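Local coordinates for protein NAD-dependent epimerase/dehydratase (Veillonella parvula, PDB 4HNG) that probably binds a nicotinamide adenine dinucleotide cofactor in a Rossmann fold and may act as an epimerase or dehydratase, at residues 38-43 with 54-59; 7-12 with 68-73; 15-20 with 183-188; 164-169 with 206-211. All coordinates share one frame; numbering follows the deposited sequence.

In the fold
All four contacts belong to one mixed, mainly parallel Rossmann sheet and its flanking helices. Contact 1 (38-43 with 54-59) has its centre about 12 Å from that of contact 2 (7-12 with 68-73), within whose span it falls along the chain; Ile-57 packs on Ala-70 between them. Together they build the first half of the sheet. Contact 3 (15-20 with 183-188), the most central, ties helix 16-28 near the N-terminus to helix 182-193, its segments alternating with those of contacts 2 and 4. Contact 4 (164-169 with 206-211) lies about 13 Å from contact 3 and about 30 Å from contact 1, centre to centre. Contacts 3 and 4 thus bind the C-terminal part to the rest.

Contact 1 of 4, residues 38-43 with 54-59; sequences RQLKTR and VTVIEG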
loop_
_atom_site.group_PDB
_atom_site.type_symbol
_atom_site.label_atom_id
_atom_site.label_comp_id
_atom_site.label_asym_id
_atom_site.label_seq_id
_atom_site.Cartn_x
_atom_site.Cartn_y
_atom_site.Cartn_z
ATOM N N ARG A 38 13.460 8.034 1.001
ATOM C CA ARG A 38 14.698 8.682 0.585
ATOM C C ARG A 38 14.439 9.984 -0.169
ATOM O O ARG A 38 13.609 10.029 -1.079
ATOM C CB ARG A 38 15.535 7.752 -0.297
ATOM C CG ARG A 38 15.927 6.443 0.359
ATOM C CD ARG A 38 17.068 5.791 -0.395
ATOM N NE ARG A 38 18.244 6.661 -0.410
ATOM C CZ ARG A 38 18.643 7.386 -1.453
ATOM N NH1 ARG A 38 19.723 8.149 -1.344
ATOM N NH2 ARG A 38 17.977 7.347 -2.602
ATOM N N GLN A 39 15.153 11.037 0.221
ATOM C CA GLN A 39 15.165 12.301 -0.520
ATOM C C GLN A 39 13.780 12.921 -0.726
ATOM O O GLN A 39 13.536 13.577 -1.744
ATOM C CB GLN A 39 15.837 12.111 -1.882
ATOM C CG GLN A 39 17.274 11.629 -1.811
ATOM C CD GLN A 39 18.204 12.657 -1.205
ATOM O OE1 GLN A 39 17.888 13.845 -1.154
ATOM N NE2 GLN A 39 19.361 12.204 -0.741
ATOM N N LEU A 40 12.891 12.723 0.243
ATOM C CA LEU A 40 11.495 13.162 0.135
ATOM C C LEU A 40 11.324 14.663 -0.084
ATOM O O LEU A 40 10.411 15.095 -0.793
ATOM C CB LEU A 40 10.713 12.742 1.375
ATOM C CG LEU A 40 10.539 11.239 1.580
ATOM C CD1 LEU A 40 9.501 10.969 2.647
ATOM C CD2 LEU A 40 10.154 10.570 0.263
ATOM N N LYS A 41 12.192 15.462 0.528
ATOM C CA LYS A 41 12.078 16.910 0.412
ATOM C C LYS A 41 12.331 17.372 -1.026
ATOM O O LYS A 41 11.992 18.495 -1.397
ATOM C CB LYS A 41 13.018 17.602 1.404
ATOM C CG LYS A 41 12.771 17.180 2.847
ATOM C CD LYS A 41 13.707 17.860 3.830
ATOM C CE LYS A 41 13.603 17.204 5.200
ATOM N NZ LYS A 41 14.008 18.122 6.298
ATOM N N THR A 42 12.902 16.480 -1.834
ATOM C CA THR A 42 13.217 16.762 -3.231
ATOM C C THR A 42 12.319 16.001 -4.213
ATOM O O THR A 42 12.136 16.426 -5.354
ATOM C CB THR A 42 14.686 16.402 -3.537
ATOM O OG1 THR A 42 15.558 17.154 -2.683
ATOM C CG2 THR A 42 15.027 16.690 -4.992
ATOM N N ARG A 43 11.761 14.878 -3.766
ATOM C CA ARG A 43 11.004 13.980 -4.641
ATOM C C ARG A 43 9.494 14.198 -4.575
ATOM O O ARG A 43 8.761 13.834 -5.498
ATOM C CB ARG A 43 11.331 12.520 -4.308
ATOM C CG ARG A 43 12.788 12.160 -4.554
ATOM C CD ARG A 43 13.144 10.811 -3.962
ATOM N NE ARG A 43 12.404 9.718 -4.588
ATOM C CZ ARG A 43 12.155 8.551 -4.000
ATOM N NH1 ARG A 43 12.574 8.321 -2.761
ATOM N NH2 ARG A 43 11.476 7.614 -4.647
ATOM N N VAL A 54 1.923 17.953 7.788
ATOM C CA VAL A 54 2.900 17.031 7.218
ATOM C C VAL A 54 4.252 17.122 7.919
ATOM O O VAL A 54 4.800 18.209 8.105
ATOM C CB VAL A 54 3.091 17.272 5.705
ATOM C CG1 VAL A 54 4.220 16.404 5.150
ATOM C CG2 VAL A 54 1.790 17.021 4.963
ATOM N N THR A 55 4.771 15.964 8.315
ATOM C CA THR A 55 6.127 15.855 8.829
ATOM C C THR A 55 6.940 14.977 7.888
ATOM O O THR A 55 6.523 13.872 7.542
ATOM C CB THR A 55 6.140 15.247 10.243
ATOM O OG1 THR A 55 5.472 16.141 11.142
ATOM C CG2 THR A 55 7.565 15.033 10.721
ATOM N N VAL A 56 8.092 15.475 7.458
ATOM C CA VAL A 56 8.951 14.728 6.546
ATOM C C VAL A 56 10.191 14.186 7.257
ATOM O O VAL A 56 10.935 14.939 7.886
ATOM C CB VAL A 56 9.387 15.594 5.354
ATOM C CG1 VAL A 56 10.410 14.860 4.501
ATOM C CG2 VAL A 56 8.175 16.004 4.519
ATOM N N ILE A 57 10.403 12.881 7.152
ATOM C CA ILE A 57 11.608 12.249 7.672
ATOM C C ILE A 57 12.277 11.479 6.541
ATOM O O ILE A 57 11.653 10.625 5.905
ATOM C CB ILE A 57 11.292 11.297 8.842
ATOM C CG1 ILE A 57 10.648 12.073 9.993
ATOM C CG2 ILE A 57 12.558 10.587 9.319
ATOM C CD1 ILE A 57 10.047 11.205 11.061
ATOM N N GLU A 58 13.548 11.778 6.298
ATOM C CA GLU A 58 14.284 11.152 5.205
ATOM C C GLU A 58 15.137 9.991 5.702
ATOM O O GLU A 58 15.838 10.107 6.706
ATOM C CB GLU A 58 15.138 12.192 4.473
ATOM C CG GLU A 58 14.302 13.301 3.842
ATOM C CD GLU A 58 15.120 14.291 3.046
ATOM O OE1 GLU A 58 16.268 14.581 3.447
ATOM O OE2 GLU A 58 14.610 14.783 2.015
ATOM N N GLY A 59 15.058 8.860 5.010
ATOM C CA GLY A 59 15.844 7.703 5.387
ATOM C C GLY A 59 15.436 6.453 4.640
ATOM O O GLY A 59 14.389 6.425 3.990
HETATM O O HOH W 1 15.996 16.129 0.000
#
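With CG anti to its carbonyl carbon (chi1 -62°) and the chain extended beyond (chi2 -177°), Glu-58 stretches from strand 54-58 to the start of helix 40-43 and meets Lys-41. Glu-58 OE2 accepts a hydrogen bond of 2.9 Å from Lys-41 N, nearly straight at 163°, through the anti lone pair, the one turned away from OE1. Leu-40 N also lies 3.2 Å from Glu-58 OE2, but at too poor an angle to bond. The carboxylate thus takes an amide of the first helical turn, just after the N-cap residue Gln-39, a setting likely to suit a negative charge. In the Rossmann fold, the short helix follows strand 32-37 and here leans against its parallel neighbour, strand 54-58. One water donates to OE2 of Glu-58 and OE1 of Gln-39 and accepts from OG1 of Thr-42. Replacing Glu-58 by an alanine would probably leave the Lys-41 amide without this acceptor and take from the water one of its two. The extended Lys-41 chain crosses Glu-58 at about a right angle, Lys-41 NZ staying 5.1 Å from Glu-58 OE1, while Lys-41 CG rests 3.7 Å from Val-56 CG1. Val-56 CG1 also touches Leu-40 CB at 3.8 Å.

Contact 2 of 4, residues 7-12 with 68-73; sequences YITILG and EQAVTN
Thr-9, Ala-70 and Val-71 carry this contact, in which strand 7-11 of the Rossmann sheet is covered by the C-terminal turn of helix 64-71. The helix belongs to the beta-alpha-beta crossover that leaves strand 54-58 and enters strand 76-79 on the far side of strands 32-37 and 7-11, so it has to pass over the sheet; its last turn and the residues after it run roughly antiparallel to strand 7-11. Thr-9 points into the helix. Its OG1 lies anti to the carbonyl carbon (chi1 -65°), which aims the hydroxyl at the backbone of Ala-70, and Thr-9 OG1 donates a hydrogen bond of 2.7 Å to Ala-70 O. The donor comes in tilted 29° from the carbonyl plane. Both atoms belong to buried residues, so the bond satisfies a carbonyl from the end of the helix in a largely apolar setting. The other branch of the threonine serves the packing: CG2 of Thr-9 lies 3.4 Å from Ala-70 O and 4.1 Å from CG1 of Val-71. That valine methyl also faces Leu-11, whose CD2 is 4.4 Å from Val-71 CG1, a looser apolar touch. Tyr-36 of strand 32-37 packs on both Ala-70 and Leu-11. Beyond the helix, Tyr-7 extends the contact toward the surface, where its ring also meets that of His-32. Here the touching atom is the first side-chain carbon: Tyr-7 CB lies 3.7 Å from the backbone oxygen of Asn-73.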
loop_
_atom_site.group_PDB
_atom_site.type_symbol
_atom_site.label_atom_id
_atom_site.label_comp_id
_atom_site.label_asym_id
_atom_site.label_seq_id
_atom_site.Cartn_x
_atom_site.Cartn_y
_atom_site.Cartn_z
ATOM N N TYR A 7 -3.117 9.946 13.481
ATOM C CA TYR A 7 -1.712 9.953 13.090
ATOM C C TYR A 7 -1.381 8.774 12.198
ATOM O O TYR A 7 -1.518 7.619 12.617
ATOM C CB TYR A 7 -0.797 9.939 14.315
ATOM C CG TYR A 7 -1.073 11.066 15.283
ATOM C CD1 TYR A 7 -0.474 12.306 15.117
ATOM C CD2 TYR A 7 -1.940 10.894 16.351
ATOM C CE1 TYR A 7 -0.728 13.346 15.995
ATOM C CE2 TYR A 7 -2.198 11.923 17.233
ATOM C CZ TYR A 7 -1.590 13.148 17.049
ATOM O OH TYR A 7 -1.851 14.172 17.935
ATOM N N ILE A 8 -0.962 9.082 10.976
ATOM C CA ILE A 8 -0.546 8.073 10.012
ATOM C C ILE A 8 0.890 8.303 9.574
ATOM O O ILE A 8 1.294 9.429 9.291
ATOM C CB ILE A 8 -1.495 8.042 8.784
ATOM C CG1 ILE A 8 -1.057 6.975 7.787
ATOM C CG2 ILE A 8 -1.554 9.407 8.103
ATOM C CD1 ILE A 8 -2.103 6.688 6.718
ATOM N N THR A 9 1.666 7.224 9.519
ATOM C CA THR A 9 2.966 7.262 8.873
ATOM C C THR A 9 2.928 6.517 7.542
ATOM O O THR A 9 2.490 5.368 7.470
ATOM C CB THR A 9 4.060 6.669 9.764
ATOM O OG1 THR A 9 4.209 7.495 10.929
ATOM C CG2 THR A 9 5.378 6.633 9.023
ATOM N N ILE A 10 3.373 7.209 6.503
ATOM C CA ILE A 10 3.416 6.652 5.159
ATOM C C ILE A 10 4.845 6.286 4.813
ATOM O O ILE A 10 5.700 7.155 4.670
ATOM C CB ILE A 10 2.851 7.656 4.149
ATOM C CG1 ILE A 10 1.358 7.866 4.443
ATOM C CG2 ILE A 10 3.090 7.171 2.714
ATOM C CD1 ILE A 10 0.701 8.953 3.605
ATOM N N LEU A 11 5.101 4.987 4.726
ATOM C CA LEU A 11 6.413 4.471 4.360
ATOM C C LEU A 11 6.447 4.300 2.851
ATOM O O LEU A 11 5.483 3.816 2.261
ATOM C CB LEU A 11 6.662 3.141 5.071
ATOM C CG LEU A 11 6.579 3.177 6.596
ATOM C CD1 LEU A 11 6.864 1.815 7.190
ATOM C CD2 LEU A 11 7.578 4.209 7.128
ATOM N N GLY A 12 7.536 4.722 2.220
ATOM C CA GLY A 12 7.606 4.723 0.769
ATOM C C GLY A 12 6.821 5.888 0.191
ATOM O O GLY A 12 6.122 5.758 -0.811
ATOM N N GLU A 68 12.338 4.011 13.075
ATOM C CA GLU A 68 11.629 3.989 14.349
ATOM C C GLU A 68 11.096 5.377 14.709
ATOM O O GLU A 68 9.989 5.503 15.227
ATOM C CB GLU A 68 12.529 3.464 15.477
ATOM C CG GLU A 68 12.757 1.955 15.435
ATOM C CD GLU A 68 13.767 1.486 16.467
ATOM O OE1 GLU A 68 13.989 2.212 17.462
ATOM O OE2 GLU A 68 14.347 0.396 16.280
ATOM N N GLN A 69 11.897 6.413 14.458
ATOM C CA GLN A 69 11.440 7.787 14.653
ATOM C C GLN A 69 10.151 8.042 13.876
ATOM O O GLN A 69 9.184 8.585 14.417
ATOM C CB GLN A 69 12.514 8.791 14.223
ATOM C CG GLN A 69 12.108 10.246 14.412
ATOM C CD GLN A 69 13.159 11.228 13.912
ATOM O OE1 GLN A 69 14.335 10.888 13.770
ATOM N NE2 GLN A 69 12.731 12.455 13.641
ATOM N N ALA A 70 10.139 7.633 12.612
ATOM C CA ALA A 70 9.003 7.888 11.729
ATOM C C ALA A 70 7.711 7.221 12.189
ATOM O O ALA A 70 6.629 7.771 12.005
ATOM C CB ALA A 70 9.334 7.475 10.301
ATOM N N VAL A 71 7.812 6.044 12.795
ATOM C CA VAL A 71 6.610 5.331 13.215
ATOM C C VAL A 71 6.236 5.531 14.688
ATOM O O VAL A 71 5.182 5.064 15.129
ATOM C CB VAL A 71 6.689 3.817 12.877
ATOM C CG1 VAL A 71 6.956 3.619 11.398
ATOM C CG2 VAL A 71 7.752 3.117 13.735
ATOM N N THR A 72 7.077 6.227 15.452
ATOM C CA THR A 72 6.753 6.491 16.856
ATOM C C THR A 72 5.402 7.194 16.960
ATOM O O THR A 72 5.144 8.165 16.252
ATOM C CB THR A 72 7.836 7.337 17.557
ATOM O OG1 THR A 72 9.087 6.640 17.529
ATOM C CG2 THR A 72 7.451 7.610 19.008
ATOM N N ASN A 73 4.532 6.691 17.829
ATOM C CA ASN A 73 3.204 7.284 18.006
ATOM C C ASN A 73 2.327 7.315 16.741
ATOM O O ASN A 73 1.353 8.064 16.673
ATOM C CB ASN A 73 3.316 8.694 18.597
ATOM C CG ASN A 73 3.946 8.702 19.981
ATOM O OD1 ASN A 73 3.632 7.863 20.830
ATOM N ND2 ASN A 73 4.842 9.655 20.214
#

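Contact 3 of 4, residues 15-20 with 183-188; sequences GQIAQK and EAVVKA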
loop_
_atom_site.group_PDB
_atom_site.type_symbol
_atom_site.label_atom_id
_atom_site.label_comp_id
_atom_site.label_asym_id
_atom_site.label_seq_id
_atom_site.Cartn_x
_atom_site.Cartn_y
_atom_site.Cartn_z
ATOM N N GLY A 15 6.139 7.111 -3.682
ATOM C CA GLY A 15 5.468 6.301 -4.691
ATOM C C GLY A 15 4.188 6.970 -5.167
ATOM O O GLY A 15 3.641 7.811 -4.463
ATOM N N GLN A 16 3.714 6.616 -6.359
ATOM C CA GLN A 16 2.548 7.308 -6.917
ATOM C C GLN A 16 1.292 7.183 -6.055
ATOM O O GLN A 16 0.628 8.183 -5.764
ATOM C CB GLN A 16 2.233 6.818 -8.324
ATOM C CG GLN A 16 3.252 7.185 -9.367
ATOM C CD GLN A 16 2.716 6.970 -10.767
ATOM O OE1 GLN A 16 1.695 7.546 -11.147
ATOM N NE2 GLN A 16 3.384 6.118 -11.530
ATOM N N ILE A 17 0.947 5.960 -5.647
ATOM C CA ILE A 17 -0.214 5.792 -4.778
ATOM C C ILE A 17 -0.003 6.517 -3.452
ATOM O O ILE A 17 -0.909 7.173 -2.949
ATOM C CB ILE A 17 -0.563 4.307 -4.556
ATOM C CG1 ILE A 17 -1.222 3.750 -5.820
ATOM C CG2 ILE A 17 -1.513 4.128 -3.348
ATOM C CD1 ILE A 17 -1.416 2.268 -5.802
ATOM N N ALA A 18 1.207 6.431 -2.901
ATOM C CA ALA A 18 1.478 7.075 -1.622
ATOM C C ALA A 18 1.286 8.594 -1.722
ATOM O O ALA A 18 0.739 9.210 -0.805
ATOM C CB ALA A 18 2.896 6.734 -1.140
ATOM N N GLN A 19 1.712 9.199 -2.826
ATOM C CA GLN A 19 1.562 10.648 -2.976
ATOM C C GLN A 19 0.088 11.023 -3.154
ATOM O O GLN A 19 -0.385 12.002 -2.581
ATOM C CB GLN A 19 2.380 11.187 -4.150
ATOM C CG GLN A 19 3.886 11.006 -3.993
ATOM C CD GLN A 19 4.681 11.962 -4.849
ATOM O OE1 GLN A 19 4.312 13.131 -4.998
ATOM N NE2 GLN A 19 5.776 11.476 -5.422
ATOM N N LYS A 20 -0.636 10.246 -3.953
ATOM C CA LYS A 20 -2.069 10.496 -4.139
ATOM C C LYS A 20 -2.835 10.314 -2.828
ATOM O O LYS A 20 -3.753 11.070 -2.510
ATOM C CB LYS A 20 -2.635 9.606 -5.246
ATOM C CG LYS A 20 -2.155 10.002 -6.646
ATOM C CD LYS A 20 -2.734 9.064 -7.702
ATOM C CE LYS A 20 -2.216 9.388 -9.106
ATOM N NZ LYS A 20 -2.679 10.715 -9.581
ATOM N N GLU A 183 -6.249 6.216 -8.557
ATOM C CA GLU A 183 -7.265 7.001 -7.859
ATOM C C GLU A 183 -8.289 6.097 -7.145
ATOM O O GLU A 183 -8.721 6.382 -6.028
ATOM C CB GLU A 183 -7.964 7.962 -8.830
ATOM C CG GLU A 183 -7.071 9.099 -9.372
ATOM C CD GLU A 183 -6.223 8.720 -10.589
ATOM O OE1 GLU A 183 -6.212 7.542 -11.003
ATOM O OE2 GLU A 183 -5.568 9.626 -11.142
ATOM N N ALA A 184 -8.676 5.006 -7.790
ATOM C CA ALA A 184 -9.605 4.061 -7.184
ATOM C C ALA A 184 -8.977 3.361 -5.990
ATOM O O ALA A 184 -9.629 3.154 -4.961
ATOM C CB ALA A 184 -10.088 3.039 -8.221
ATOM N N VAL A 185 -7.704 2.985 -6.123
ATOM C CA VAL A 185 -7.011 2.348 -5.005
ATOM C C VAL A 185 -6.950 3.308 -3.813
ATOM O O VAL A 185 -7.155 2.901 -2.672
ATOM C CB VAL A 185 -5.600 1.880 -5.395
ATOM C CG1 VAL A 185 -4.857 1.320 -4.183
ATOM C CG2 VAL A 185 -5.675 0.816 -6.483
ATOM N N VAL A 186 -6.655 4.577 -4.091
ATOM C CA VAL A 186 -6.597 5.580 -3.028
ATOM C C VAL A 186 -7.962 5.703 -2.338
ATOM O O VAL A 186 -8.043 5.796 -1.113
ATOM C CB VAL A 186 -6.077 6.940 -3.538
ATOM C CG1 VAL A 186 -6.375 8.059 -2.529
ATOM C CG2 VAL A 186 -4.582 6.842 -3.832
ATOM N N LYS A 187 -9.043 5.674 -3.109
ATOM C CA LYS A 187 -10.370 5.703 -2.511
ATOM C C LYS A 187 -10.595 4.478 -1.612
ATOM O O LYS A 187 -11.150 4.586 -0.513
ATOM C CB LYS A 187 -11.462 5.787 -3.580
ATOM C CG LYS A 187 -12.795 6.289 -3.034
ATOM C CD LYS A 187 -13.897 6.260 -4.089
ATOM C CE LYS A 187 -14.426 4.844 -4.285
ATOM N NZ LYS A 187 -15.498 4.756 -5.315
ATOM N N ALA A 188 -10.144 3.314 -2.065
ATOM C CA ALA A 188 -10.268 2.115 -1.235
ATOM C C ALA A 188 -9.488 2.231 0.075
ATOM O O ALA A 188 -9.997 1.847 1.112
ATOM C CB ALA A 188 -9.867 0.853 -2.009
HETATM O O HOH W 2 -5.376 11.950 -9.931
#
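Ile-17 and Lys-20, one turn apart on helix 16-28, grip Val-185, Val-186 and Glu-183 of helix 182-193. The short helical segments cross at -58° with their axes 9.4 Å apart. The isoleucine uses two branches for two valines. Its CG1 arm lies anti to the carbonyl carbon and runs on extended, so that Ile-17 CD1 reaches CG1 of Val-185 at 3.9 Å, the two side chains crossing at about a right angle. Ile-17 CG2 lies 4.1 Å from CG2 of Val-186, and here the side chains slide past each other in opposite directions. Val-186 CG2 rests against both residues of the other helix, since it also meets CB of Lys-20 at 3.7 Å. Leu-154 and Leu-157 of strand 148-158 touch both Ile-17 and Val-185, so the apolar part of the contact is seated on the sheet. Helix 16-28 follows the glycine-rich turn after the first strand, the element that in Rossmann-fold relatives faces the cofactor phosphates. Above the apolar layer, Lys-20 stays extended until its last torsion (chi4 -66°), where the bend swings NZ toward Glu-183, which itself turns at chi2 (84°). NZ of Lys-20 and OE2 of Glu-183 form a salt bridge with a weak hydrogen bond of 3.5 Å. A water makes the shorter link, accepting from Lys-20 NZ and donating to Glu-183 OE2 at 2.6 Å, while OE1 of Glu-183 takes the backbone N of Asp-160. The carboxylate is therefore anchored through both oxygens and probably offsets the lysine charge across a long, weak direct contact, with the water bridging the two polar ends.

Contact 4 of 4, residues 164-169 with 206-211; sequences TDYELI and IGVGEP
Glu-167 and Pro-211 lie alongside each other and run in opposite directions, the acid's aliphatic part against the ring: CG of Glu-167 is 4.0 Å from CG of Pro-211. To get there, Glu-167 takes the position with CG between its backbone N and carbonyl carbon (chi1 61°), then extends. Next to it in the chain, Leu-168 points to the opposite face of the sheet, where it meets Ile-206 obliquely, CB of Leu-168 lying 3.6 Å from CG2 of Ile-206. Leu-168 CD2 also touches CG2 of Val-208 at 4.0 Å, and the valine's other methyl group, CG1, packs on CB of Tyr-166. The ring of that tyrosine leads away to helix 182-193, its OH hydrogen-bonded to Asp-191 OD2. Strand 167-169 is an antiparallel addition to strand 204-209, which itself pairs in parallel with strand 148-158 of the Rossmann sheet. Four backbone bonds join Glu-167 to Gly-209 and Ile-169 to Gly-207, and Glu-167 N reaches Gly-209 O at 2.8 Å. At Gly-207 a beta carbon would come very near Ile-169 CB, so glycine allows this close pairing. With an alanine at Glu-167 the Pro-211 ring would probably lose much of its cover, opening a gap where CG and the carboxylate had lain. OE2 of Glu-167 also lies close to Asp-177 OD2, and such like charges suggest that one of the two acids may hold a proton more readily than usual.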
loop_
_atom_site.group_PDB
_atom_site.type_symbol
_atom_site.label_atom_id
_atom_site.label_comp_id
_atom_site.label_asym_id
_atom_site.label_seq_id
_atom_site.Cartn_x
_atom_site.Cartn_y
_atom_site.Cartn_z
ATOM N N THR A 164 -12.857 6.052 -10.556
ATOM C CA THR A 164 -12.651 5.882 -9.119
ATOM C C THR A 164 -13.342 4.642 -8.546
ATOM O O THR A 164 -13.329 4.422 -7.336
ATOM C CB THR A 164 -13.113 7.120 -8.324
ATOM O OG1 THR A 164 -14.468 7.432 -8.669
ATOM C CG2 THR A 164 -12.230 8.316 -8.645
ATOM N N ASP A 165 -13.939 3.837 -9.418
ATOM C CA ASP A 165 -14.665 2.643 -8.993
ATOM C C ASP A 165 -13.716 1.503 -8.667
ATOM O O ASP A 165 -12.786 1.209 -9.429
ATOM C CB ASP A 165 -15.639 2.186 -10.082
ATOM C CG ASP A 165 -16.977 2.893 -10.006
ATOM O OD1 ASP A 165 -17.039 4.009 -9.446
ATOM O OD2 ASP A 165 -17.969 2.327 -10.514
ATOM N N TYR A 166 -13.954 0.852 -7.530
ATOM C CA TYR A 166 -13.201 -0.342 -7.183
ATOM C C TYR A 166 -14.116 -1.411 -6.635
ATOM O O TYR A 166 -15.239 -1.139 -6.220
ATOM C CB TYR A 166 -12.091 -0.051 -6.161
ATOM C CG TYR A 166 -12.595 0.299 -4.779
ATOM C CD1 TYR A 166 -12.833 -0.694 -3.832
ATOM C CD2 TYR A 166 -12.825 1.620 -4.415
ATOM C CE1 TYR A 166 -13.282 -0.382 -2.569
ATOM C CE2 TYR A 166 -13.281 1.947 -3.144
ATOM C CZ TYR A 166 -13.517 0.944 -2.230
ATOM O OH TYR A 166 -13.969 1.269 -0.972
ATOM N N GLU A 167 -13.622 -2.638 -6.655
ATOM C CA GLU A 167 -14.232 -3.698 -5.864
ATOM C C GLU A 167 -13.161 -4.449 -5.100
ATOM O O GLU A 167 -11.992 -4.489 -5.505
ATOM C CB GLU A 167 -15.053 -4.652 -6.731
ATOM C CG GLU A 167 -14.231 -5.366 -7.782
ATOM C CD GLU A 167 -15.088 -6.154 -8.766
ATOM O OE1 GLU A 167 -16.304 -6.318 -8.524
ATOM O OE2 GLU A 167 -14.543 -6.600 -9.799
ATOM N N LEU A 168 -13.568 -5.036 -3.978
ATOM C CA LEU A 168 -12.670 -5.780 -3.099
ATOM C C LEU A 168 -12.893 -7.265 -3.330
ATOM O O LEU A 168 -14.035 -7.744 -3.357
ATOM C CB LEU A 168 -12.918 -5.414 -1.633
ATOM C CG LEU A 168 -12.717 -3.930 -1.314
ATOM C CD1 LEU A 168 -13.048 -3.652 0.142
ATOM C CD2 LEU A 168 -11.298 -3.447 -1.640
ATOM N N ILE A 169 -11.796 -7.981 -3.550
ATOM C CA ILE A 169 -11.856 -9.390 -3.919
ATOM C C ILE A 169 -11.276 -10.223 -2.783
ATOM O O ILE A 169 -10.093 -10.140 -2.498
ATOM C CB ILE A 169 -11.070 -9.643 -5.218
ATOM C CG1 ILE A 169 -11.659 -8.797 -6.351
ATOM C CG2 ILE A 169 -11.102 -11.126 -5.589
ATOM C CD1 ILE A 169 -10.803 -8.738 -7.607
ATOM N N ILE A 206 -6.676 -8.678 0.530
ATOM C CA ILE A 206 -7.856 -8.342 -0.255
ATOM C C ILE A 206 -7.427 -7.779 -1.595
ATOM O O ILE A 206 -6.596 -6.876 -1.659
ATOM C CB ILE A 206 -8.687 -7.287 0.489
ATOM C CG1 ILE A 206 -9.186 -7.841 1.826
ATOM C CG2 ILE A 206 -9.894 -6.859 -0.331
ATOM C CD1 ILE A 206 -9.815 -6.774 2.697
ATOM N N GLY A 207 -7.974 -8.329 -2.678
ATOM C CA GLY A 207 -7.705 -7.787 -3.999
ATOM C C GLY A 207 -8.460 -6.492 -4.239
ATOM O O GLY A 207 -9.565 -6.297 -3.728
ATOM N N VAL A 208 -7.842 -5.597 -4.994
ATOM C CA VAL A 208 -8.490 -4.352 -5.403
ATOM C C VAL A 208 -8.437 -4.237 -6.931
ATOM O O VAL A 208 -7.369 -4.211 -7.524
ATOM C CB VAL A 208 -7.823 -3.108 -4.787
ATOM C CG1 VAL A 208 -8.674 -1.878 -5.054
ATOM C CG2 VAL A 208 -7.624 -3.271 -3.272
ATOM N N GLY A 209 -9.616 -4.204 -7.547
ATOM C CA GLY A 209 -9.713 -4.147 -8.999
ATOM C C GLY A 209 -10.831 -3.250 -9.484
ATOM O O GLY A 209 -11.777 -2.963 -8.747
ATOM N N GLU A 210 -10.732 -2.821 -10.743
ATOM C CA GLU A 210 -11.810 -2.065 -11.379
ATOM C C GLU A 210 -12.873 -3.028 -11.898
ATOM O O GLU A 210 -12.576 -3.885 -12.722
ATOM C CB GLU A 210 -11.258 -1.242 -12.538
ATOM C CG GLU A 210 -12.304 -0.459 -13.341
ATOM C CD GLU A 210 -11.694 0.337 -14.491
ATOM O OE1 GLU A 210 -10.451 0.355 -14.630
ATOM O OE2 GLU A 210 -12.454 0.945 -15.268
ATOM N N PRO A 211 -14.119 -2.880 -11.428
ATOM C CA PRO A 211 -15.191 -3.756 -11.917
ATOM C C PRO A 211 -15.323 -3.710 -13.433
ATOM O O PRO A 211 -15.203 -2.645 -14.032
ATOM C CB PRO A 211 -16.447 -3.147 -11.289
ATOM C CG PRO A 211 -15.946 -2.495 -10.032
ATOM C CD PRO A 211 -14.588 -1.954 -10.380
#